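Local coordinates for protein phosphoribosylaminoimidazole-succinocarboxamide synthase (PDB 3KRE) that catalyses the ATP-dependent joining of L-aspartate to carboxyaminoimidazole ribonucleotide, giving SAICAR in the de novo purine biosynthesis pathway, at residues G68-Y73 / L94-Q100; Y73-L78 / L257-P261; K198-G202 / F213-E217. All blocks are in the same frame, centred on the assembly; numbering follows the deposited sequence.

Overall arrangement
Contacts 1 and 2 are both built on helix 67-84, share Tyr73 and lie with their centres about 9 Å apart. Contact 1 sets the first turns of that helix against the hairpin between strands 91-94 and 99-107; contact 2 sets the following turn against the tail after helix 246-257. Contact 3 joins strand 192-204 to segment 213-217, which begins as strand 213-214, about 17 Å from either of the others between centres. Strands 99-107 and 192-204 are neighbours in the large antiparallel sheet, which ties contact 3 to contact 1. Along the chain contact 1 closes first, contact 3 follows, and contact 2 brings the C-terminal tail back to the early helix, joining distant parts of the SAICAR synthetase fold.

Contact 1: G68-Y73 / L94-Q100; sequences GILNNY and LLNQREQ
Asn72 points its amide from helix 67-84 into the turn between strands 91-94 and 99-107, with CG anti to the backbone N (chi1 -179°). OD1 accepts a nearly straight hydrogen bond from Gln100 NE2 at 2.8 Å; the donor is tilted from the carbonyl plane of Asn72, and the two side chains run past each other in opposite directions with amide planes 57° apart. At the other end of the amide, ND2 makes weak bonds to two backbone carbonyls, Gln97 O at 2.9 Å and Asn96 O at 2.8 Å. The amide thus bonds well to Gln100 in the strand and only weakly to the turn. Within the turn, Asn96 OD1 accepts from Arg98 N, an Asx turn. Ile69 puts CG1 3.8 Å above the centre of the Arg98 guanidinium, while its CA meets Gln97 O at 3.3 Å in a CA-H...O contact. The Tyr73 ring has Gln97 O over one face, near the rim, and Leu94 CD2 at its edge, 4.0 Å from CD1. A water lies in the ring plane by Tyr73 OH. Beyond the pair, Arg98 is salt-bridged to Asp51, which also accepts from Gly68 N, and strand 44-49 pairs with strand 99-107; the side chains of Asn72 and Gln100 both touch Phe49. Helix 246-257 packs against Leu70 on another side of helix 67-84.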
loop_
_atom_site.group_PDB
_atom_site.type_symbol
_atom_site.label_atom_id
_atom_site.label_comp_id
_atom_site.label_asym_id
_atom_site.label_seq_id
_atom_site.Cartn_x
_atom_site.Cartn_y
_atom_site.Cartn_z
ATOM N N GLY A 68 -3.313 12.565 5.320
ATOM C CA GLY A 68 -2.505 12.564 4.097
ATOM C C GLY A 68 -1.070 12.966 4.270
ATOM O O GLY A 68 -0.181 12.473 3.569
ATOM N N ILE A 69 -0.842 13.919 5.166
ATOM C CA ILE A 69 0.495 14.345 5.471
ATOM C C ILE A 69 1.274 13.181 6.055
ATOM O O ILE A 69 2.393 12.879 5.635
ATOM C CB ILE A 69 0.478 15.558 6.431
ATOM C CG1 ILE A 69 -0.109 16.781 5.695
ATOM C CG2 ILE A 69 1.900 15.838 6.979
ATOM C CD1 ILE A 69 -0.355 18.005 6.580
ATOM N N LEU A 70 0.687 12.508 7.036
ATOM C CA LEU A 70 1.376 11.388 7.642
ATOM C C LEU A 70 1.599 10.236 6.654
ATOM O O LEU A 70 2.683 9.644 6.621
ATOM C CB LEU A 70 0.645 10.911 8.902
ATOM C CG LEU A 70 0.537 11.919 10.026
ATOM C CD1 LEU A 70 -0.338 11.279 11.130
ATOM C CD2 LEU A 70 1.944 12.295 10.543
ATOM N N ASN A 71 0.613 9.967 5.795
ATOM C CA ASN A 71 0.745 8.916 4.786
ATOM C C ASN A 71 1.836 9.250 3.760
ATOM O O ASN A 71 2.652 8.387 3.390
ATOM C CB ASN A 71 -0.607 8.630 4.079
ATOM C CG ASN A 71 -1.556 7.800 4.921
ATOM O OD1 ASN A 71 -2.714 7.559 4.533
ATOM N ND2 ASN A 71 -1.100 7.381 6.055
ATOM N N ASN A 72 1.910 10.520 3.370
ATOM C CA ASN A 72 2.967 10.996 2.498
ATOM C C ASN A 72 4.357 10.737 3.097
ATOM O O ASN A 72 5.243 10.149 2.456
ATOM C CB ASN A 72 2.762 12.485 2.215
ATOM C CG ASN A 72 3.803 13.048 1.303
ATOM O OD1 ASN A 72 4.127 12.444 0.254
ATOM N ND2 ASN A 72 4.347 14.206 1.673
ATOM N N TYR A 73 4.542 11.172 4.336
ATOM C CA TYR A 73 5.813 10.954 5.037
ATOM C C TYR A 73 6.134 9.475 5.255
ATOM O O TYR A 73 7.254 9.042 5.002
ATOM C CB TYR A 73 5.852 11.681 6.360
ATOM C CG TYR A 73 5.887 13.192 6.244
ATOM C CD1 TYR A 73 6.654 13.807 5.247
ATOM C CD2 TYR A 73 5.257 13.992 7.174
ATOM C CE1 TYR A 73 6.741 15.163 5.155
ATOM C CE2 TYR A 73 5.332 15.374 7.097
ATOM C CZ TYR A 73 6.078 15.951 6.063
ATOM O OH TYR A 73 6.227 17.326 5.935
ATOM N N LEU A 94 10.648 13.542 -2.136
ATOM C CA LEU A 94 9.625 14.142 -1.264
ATOM C C LEU A 94 9.606 15.650 -1.554
ATOM O O LEU A 94 10.642 16.310 -1.502
ATOM C CB LEU A 94 9.983 13.849 0.199
ATOM C CG LEU A 94 9.052 14.357 1.286
ATOM C CD1 LEU A 94 7.644 13.721 1.141
ATOM C CD2 LEU A 94 9.654 14.032 2.682
ATOM N N LEU A 95 8.438 16.201 -1.878
ATOM C CA LEU A 95 8.342 17.617 -2.259
ATOM C C LEU A 95 7.928 18.535 -1.128
ATOM O O LEU A 95 8.479 19.639 -0.976
ATOM C CB LEU A 95 7.359 17.760 -3.396
ATOM C CG LEU A 95 7.799 17.104 -4.694
ATOM C CD1 LEU A 95 6.640 17.172 -5.682
ATOM C CD2 LEU A 95 9.071 17.792 -5.332
ATOM N N ASN A 96 6.909 18.107 -0.385
ATOM C CA ASN A 96 6.309 18.906 0.681
ATOM C C ASN A 96 5.440 18.037 1.596
ATOM O O ASN A 96 5.457 16.821 1.471
ATOM C CB ASN A 96 5.535 20.092 0.087
ATOM C CG ASN A 96 4.453 19.669 -0.870
ATOM O OD1 ASN A 96 3.576 18.904 -0.514
ATOM N ND2 ASN A 96 4.488 20.205 -2.094
ATOM N N GLN A 97 4.676 18.647 2.507
ATOM C CA GLN A 97 3.909 17.887 3.496
ATOM C C GLN A 97 2.950 16.860 2.888
ATOM O O GLN A 97 2.708 15.847 3.461
ATOM C CB GLN A 97 3.102 18.839 4.378
ATOM C CG GLN A 97 3.927 19.623 5.392
ATOM C CD GLN A 97 3.032 20.458 6.282
ATOM O OE1 GLN A 97 2.444 21.444 5.839
ATOM N NE2 GLN A 97 2.897 20.049 7.529
ATOM N N ARG A 98 2.401 17.149 1.716
ATOM C CA ARG A 98 1.362 16.306 1.122
ATOM C C ARG A 98 1.782 15.599 -0.148
ATOM O O ARG A 98 1.034 14.760 -0.650
ATOM C CB ARG A 98 0.154 17.166 0.788
ATOM C CG ARG A 98 -0.647 17.478 2.008
ATOM C CD ARG A 98 -1.968 18.056 1.669
ATOM N NE ARG A 98 -2.599 18.391 2.924
ATOM C CZ ARG A 98 -3.258 17.531 3.694
ATOM N NH1 ARG A 98 -3.451 16.283 3.313
ATOM N NH2 ARG A 98 -3.743 17.948 4.849
ATOM N N GLU A 99 2.960 15.946 -0.673
ATOM C CA GLU A 99 3.286 15.580 -2.053
ATOM C C GLU A 99 4.640 14.961 -2.198
ATOM O O GLU A 99 5.589 15.317 -1.509
ATOM C CB GLU A 99 3.196 16.799 -2.975
ATOM C CG GLU A 99 1.790 17.361 -3.022
ATOM C CD GLU A 99 1.611 18.559 -3.903
ATOM O OE1 GLU A 99 2.594 19.270 -4.207
ATOM O OE2 GLU A 99 0.444 18.810 -4.274
ATOM N N GLN A 100 4.710 14.030 -3.121
ATOM C CA GLN A 100 5.987 13.480 -3.552
ATOM C C GLN A 100 5.983 13.414 -5.063
ATOM O O GLN A 100 4.927 13.290 -5.683
ATOM C CB GLN A 100 6.278 12.116 -2.898
ATOM C CG GLN A 100 5.197 11.153 -2.851
ATOM C CD GLN A 100 5.520 9.972 -1.966
ATOM O OE1 GLN A 100 6.111 9.009 -2.424
ATOM N NE2 GLN A 100 5.065 10.015 -0.695
HETATM O O HOH W 1 4.932 18.750 8.307
#

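Contact 2: Y73-L78 / L257-P261; sequences YISSFL and LNAIP
Ala259 O and Tyr73 O are joined by one water, which donates to the former at 2.7 Å and to the latter at 2.9 Å; no direct hydrogen bond crosses between helix residues 73-78 and the tail. Tyr73 O also accepts from Phe77 N within the helix. On the tail side, Pro261 CD sits 3.4 Å above the plane of the Tyr73 ring, displaced toward the rim near CE1, a CH-pi contact. Ile260 CG1 approaches the same ring at CD2. The tail takes this course after helix 246-257 ends in a Schellman motif, where Asn258 adopts positive phi and turns the chain so that Ala259 meets the helix. Ala259 CB rests 3.8 Å from Phe77 CB. A first torsion of -179° swings the Phe77 ring away from its backbone N and over to Leu257, with CZ 3.2 Å from Leu257 O and CE2 beside Leu257 CB. Leu257 CD1 touches two helix side chains, 4.0 Å from both Ile74 CG2 and Leu78 CD2, and the Leu257 side chain crosses each at about a right angle; Leu186 and Phe187 of helix 166-189 touch both Leu257 and Leu78.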
loop_
_atom_site.group_PDB
_atom_site.type_symbol
_atom_site.label_atom_id
_atom_site.label_comp_id
_atom_site.label_asym_id
_atom_site.label_seq_id
_atom_site.Cartn_x
_atom_site.Cartn_y
_atom_site.Cartn_z
ATOM N N TYR A 73 4.542 11.172 4.336
ATOM C CA TYR A 73 5.813 10.954 5.037
ATOM C C TYR A 73 6.134 9.475 5.255
ATOM O O TYR A 73 7.254 9.042 5.002
ATOM C CB TYR A 73 5.852 11.681 6.360
ATOM C CG TYR A 73 5.887 13.192 6.244
ATOM C CD1 TYR A 73 6.654 13.807 5.247
ATOM C CD2 TYR A 73 5.257 13.992 7.174
ATOM C CE1 TYR A 73 6.741 15.163 5.155
ATOM C CE2 TYR A 73 5.332 15.374 7.097
ATOM C CZ TYR A 73 6.078 15.951 6.063
ATOM O OH TYR A 73 6.227 17.326 5.935
ATOM N N ILE A 74 5.159 8.697 5.700
ATOM C CA ILE A 74 5.376 7.273 5.922
ATOM C C ILE A 74 5.690 6.558 4.605
ATOM O O ILE A 74 6.639 5.768 4.533
ATOM C CB ILE A 74 4.154 6.590 6.619
ATOM C CG1 ILE A 74 4.047 7.110 8.026
ATOM C CG2 ILE A 74 4.306 5.061 6.622
ATOM C CD1 ILE A 74 2.649 6.846 8.734
ATOM N N SER A 75 4.926 6.836 3.571
ATOM C CA SER A 75 5.152 6.159 2.277
ATOM C C SER A 75 6.500 6.502 1.635
ATOM O O SER A 75 7.242 5.604 1.183
ATOM C CB SER A 75 3.991 6.455 1.320
ATOM O OG SER A 75 4.053 5.595 0.205
ATOM N N SER A 76 6.828 7.796 1.582
ATOM C CA SER A 76 8.128 8.210 1.080
ATOM C C SER A 76 9.252 7.530 1.882
ATOM O O SER A 76 10.204 7.036 1.285
ATOM C CB SER A 76 8.253 9.738 1.094
ATOM O OG SER A 76 8.056 10.273 2.389
ATOM N N PHE A 77 9.112 7.487 3.217
ATOM C CA PHE A 77 10.083 6.844 4.073
ATOM C C PHE A 77 10.260 5.376 3.731
ATOM O O PHE A 77 11.387 4.897 3.585
ATOM C CB PHE A 77 9.691 7.015 5.562
ATOM C CG PHE A 77 10.649 6.397 6.516
ATOM C CD1 PHE A 77 11.781 7.094 6.944
ATOM C CD2 PHE A 77 10.438 5.112 6.978
ATOM C CE1 PHE A 77 12.657 6.523 7.831
ATOM C CE2 PHE A 77 11.311 4.531 7.831
ATOM C CZ PHE A 77 12.424 5.229 8.269
ATOM N N LEU A 78 9.149 4.644 3.685
ATOM C CA LEU A 78 9.175 3.205 3.386
ATOM C C LEU A 78 9.600 2.890 1.937
ATOM O O LEU A 78 10.348 1.917 1.697
ATOM C CB LEU A 78 7.810 2.572 3.705
ATOM C CG LEU A 78 7.447 2.563 5.219
ATOM C CD1 LEU A 78 6.033 2.017 5.428
ATOM C CD2 LEU A 78 8.486 1.833 6.193
ATOM N N LEU A 257 8.661 5.199 13.254
ATOM C CA LEU A 257 9.508 5.121 12.088
ATOM C C LEU A 257 10.534 6.271 11.956
ATOM O O LEU A 257 11.512 6.142 11.183
ATOM C CB LEU A 257 8.655 5.062 10.818
ATOM C CG LEU A 257 7.891 3.761 10.592
ATOM C CD1 LEU A 257 7.070 3.873 9.313
ATOM C CD2 LEU A 257 8.830 2.577 10.449
ATOM N N ASN A 258 10.316 7.366 12.688
ATOM C CA ASN A 258 11.075 8.613 12.491
ATOM C C ASN A 258 10.917 9.114 11.061
ATOM O O ASN A 258 11.887 9.550 10.429
ATOM C CB ASN A 258 12.560 8.421 12.835
ATOM C CG ASN A 258 13.276 9.724 13.097
ATOM O OD1 ASN A 258 12.655 10.759 13.381
ATOM N ND2 ASN A 258 14.622 9.686 13.016
ATOM N N ALA A 259 9.677 9.070 10.570
ATOM C CA ALA A 259 9.387 9.384 9.171
ATOM C C ALA A 259 9.159 10.852 8.884
ATOM O O ALA A 259 9.105 11.234 7.720
ATOM C CB ALA A 259 8.176 8.574 8.677
ATOM N N ILE A 260 8.954 11.669 9.911
ATOM C CA ILE A 260 8.598 13.070 9.702
ATOM C C ILE A 260 9.903 13.865 9.649
ATOM O O ILE A 260 10.680 13.828 10.599
ATOM C CB ILE A 260 7.685 13.597 10.830
ATOM C CG1 ILE A 260 6.347 12.858 10.813
ATOM C CG2 ILE A 260 7.382 15.096 10.679
ATOM C CD1 ILE A 260 5.441 13.217 12.011
ATOM N N PRO A 261 10.159 14.565 8.538
ATOM C CA PRO A 261 11.365 15.403 8.462
ATOM C C PRO A 261 11.331 16.639 9.364
ATOM O O PRO A 261 10.254 17.100 9.771
ATOM C CB PRO A 261 11.420 15.826 6.987
ATOM C CG PRO A 261 10.109 15.554 6.420
ATOM C CD PRO A 261 9.323 14.659 7.328
HETATM O O HOH W 2 9.496 10.847 5.043
#

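Contact 3: K198-G202 / F213-E217; sequences KLEFG and FLADE
Phe201 and Leu214 form an antiparallel non-hydrogen-bonded pair, and Leu214 lays CD1 over one face of the Phe201 ring, 3.9 Å from its centroid in a CH-pi contact. The same methyl meets Leu199 CD2 at 3.8 Å. This apolar side is closely packed: Ile172, Ser176 and Ile179 of helix 166-189 touch Phe201 or Leu199. Next along the hairpin, Gly202 and Phe213 are a hydrogen-bonded pair, Gly202 N to Phe213 O and Phe213 N to Gly202 O, both 2.9 Å, and Ala215 N adds a bond to Glu200 O at 2.8 Å. Past Ala215 the two chains part and water takes over. One water accepts from Glu200 N and lies 2.8 Å from Ala215 O; a second accepts from Lys198 NZ and lies within bonding distance of Lys198 O and Glu217 O. Here Lys198, bent at chi2 and chi3 (-85° and -82°), brings its NZ to two acids. It makes salt bridges to Asp216 OD2 at 2.8 Å and to Glu200 OE2 at 3.0 Å, meeting the latter from above the carboxylate plane. The two carboxylates are stacked almost parallel, their planes 7° apart, with Glu200 OE2 and Asp216 OD2 separated by 4.1 Å. Lys144 pairs with Glu200, and Lys34 with Asp216 and Glu217. Three lysines gathered round the stacked acids thus probably offset their mutual repulsion and allow the close approach.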
loop_
_atom_site.group_PDB
_atom_site.type_symbol
_atom_site.label_atom_id
_atom_site.label_comp_id
_atom_site.label_asym_id
_atom_site.label_seq_id
_atom_site.Cartn_x
_atom_site.Cartn_y
_atom_site.Cartn_z
ATOM N N LYS A 198 -1.146 -4.289 1.148
ATOM C CA LYS A 198 -1.517 -4.317 -0.250
ATOM C C LYS A 198 -0.481 -3.526 -1.030
ATOM O O LYS A 198 -0.089 -2.414 -0.631
ATOM C CB LYS A 198 -2.916 -3.701 -0.452
ATOM C CG LYS A 198 -3.445 -3.654 -1.898
ATOM C CD LYS A 198 -2.985 -2.446 -2.710
ATOM C CE LYS A 198 -3.805 -1.139 -2.464
ATOM N NZ LYS A 198 -2.882 0.004 -2.745
ATOM N N LEU A 199 -0.062 -4.088 -2.162
ATOM C CA LEU A 199 0.864 -3.467 -3.089
ATOM C C LEU A 199 0.227 -3.315 -4.464
ATOM O O LEU A 199 -0.627 -4.119 -4.854
ATOM C CB LEU A 199 2.107 -4.345 -3.277
ATOM C CG LEU A 199 2.917 -4.638 -2.028
ATOM C CD1 LEU A 199 4.111 -5.555 -2.408
ATOM C CD2 LEU A 199 3.386 -3.304 -1.351
ATOM N N GLU A 200 0.667 -2.302 -5.204
ATOM C CA GLU A 200 0.366 -2.156 -6.615
ATOM C C GLU A 200 1.649 -1.870 -7.338
ATOM O O GLU A 200 2.533 -1.174 -6.807
ATOM C CB GLU A 200 -0.599 -0.975 -6.858
ATOM C CG GLU A 200 -1.963 -1.241 -6.266
ATOM C CD GLU A 200 -2.909 -0.074 -6.461
ATOM O OE1 GLU A 200 -2.804 0.632 -7.494
ATOM O OE2 GLU A 200 -3.783 0.091 -5.591
ATOM N N PHE A 201 1.735 -2.381 -8.555
ATOM C CA PHE A 201 2.920 -2.200 -9.368
ATOM C C PHE A 201 2.527 -1.585 -10.697
ATOM O O PHE A 201 1.393 -1.738 -11.156
ATOM C CB PHE A 201 3.571 -3.542 -9.638
ATOM C CG PHE A 201 4.223 -4.191 -8.405
ATOM C CD1 PHE A 201 5.585 -4.073 -8.163
ATOM C CD2 PHE A 201 3.454 -4.940 -7.518
ATOM C CE1 PHE A 201 6.153 -4.691 -7.023
ATOM C CE2 PHE A 201 4.046 -5.532 -6.382
ATOM C CZ PHE A 201 5.370 -5.421 -6.178
ATOM N N GLY A 202 3.506 -0.973 -11.355
ATOM C CA GLY A 202 3.311 -0.454 -12.698
ATOM C C GLY A 202 4.569 -0.638 -13.526
ATOM O O GLY A 202 5.575 -1.151 -13.039
ATOM N N PHE A 213 7.630 -1.874 -11.186
ATOM C CA PHE A 213 7.940 -0.790 -10.257
ATOM C C PHE A 213 6.862 -0.715 -9.224
ATOM O O PHE A 213 5.693 -0.574 -9.560
ATOM C CB PHE A 213 8.041 0.539 -10.994
ATOM C CG PHE A 213 9.303 0.624 -11.833
ATOM C CD1 PHE A 213 10.422 1.285 -11.363
ATOM C CD2 PHE A 213 9.380 -0.063 -13.033
ATOM C CE1 PHE A 213 11.587 1.322 -12.097
ATOM C CE2 PHE A 213 10.593 -0.051 -13.788
ATOM C CZ PHE A 213 11.652 0.656 -13.331
ATOM N N LEU A 214 7.263 -0.687 -7.965
ATOM C CA LEU A 214 6.299 -0.498 -6.898
ATOM C C LEU A 214 5.701 0.924 -6.966
ATOM O O LEU A 214 6.422 1.932 -7.083
ATOM C CB LEU A 214 6.937 -0.719 -5.530
ATOM C CG LEU A 214 5.962 -0.801 -4.363
ATOM C CD1 LEU A 214 5.101 -2.071 -4.454
ATOM C CD2 LEU A 214 6.784 -0.777 -3.079
ATOM N N ALA A 215 4.381 0.991 -6.868
ATOM C CA ALA A 215 3.665 2.269 -7.035
ATOM C C ALA A 215 2.700 2.499 -5.865
ATOM O O ALA A 215 2.899 1.952 -4.786
ATOM C CB ALA A 215 2.962 2.243 -8.353
ATOM N N ASP A 216 1.655 3.310 -6.079
ATOM C CA ASP A 216 0.683 3.649 -5.031
ATOM C C ASP A 216 1.386 4.091 -3.746
ATOM O O ASP A 216 2.279 4.925 -3.833
ATOM C CB ASP A 216 -0.308 2.518 -4.791
ATOM C CG ASP A 216 -1.555 3.001 -4.061
ATOM O OD1 ASP A 216 -2.191 3.917 -4.574
ATOM O OD2 ASP A 216 -1.836 2.553 -2.934
ATOM N N GLU A 217 0.999 3.577 -2.576
ATOM C CA GLU A 217 1.600 4.020 -1.334
ATOM C C GLU A 217 1.807 2.851 -0.410
ATOM O O GLU A 217 1.156 1.794 -0.549
ATOM C CB GLU A 217 0.708 5.048 -0.648
ATOM C CG GLU A 217 -0.638 4.482 -0.225
ATOM C CD GLU A 217 -1.547 5.543 0.368
ATOM O OE1 GLU A 217 -1.390 5.899 1.558
ATOM O OE2 GLU A 217 -2.400 6.039 -0.372
HETATM O O HOH W 3 -0.364 -0.188 -1.933
HETATM O O HOH W 4 2.126 -0.389 -3.513
#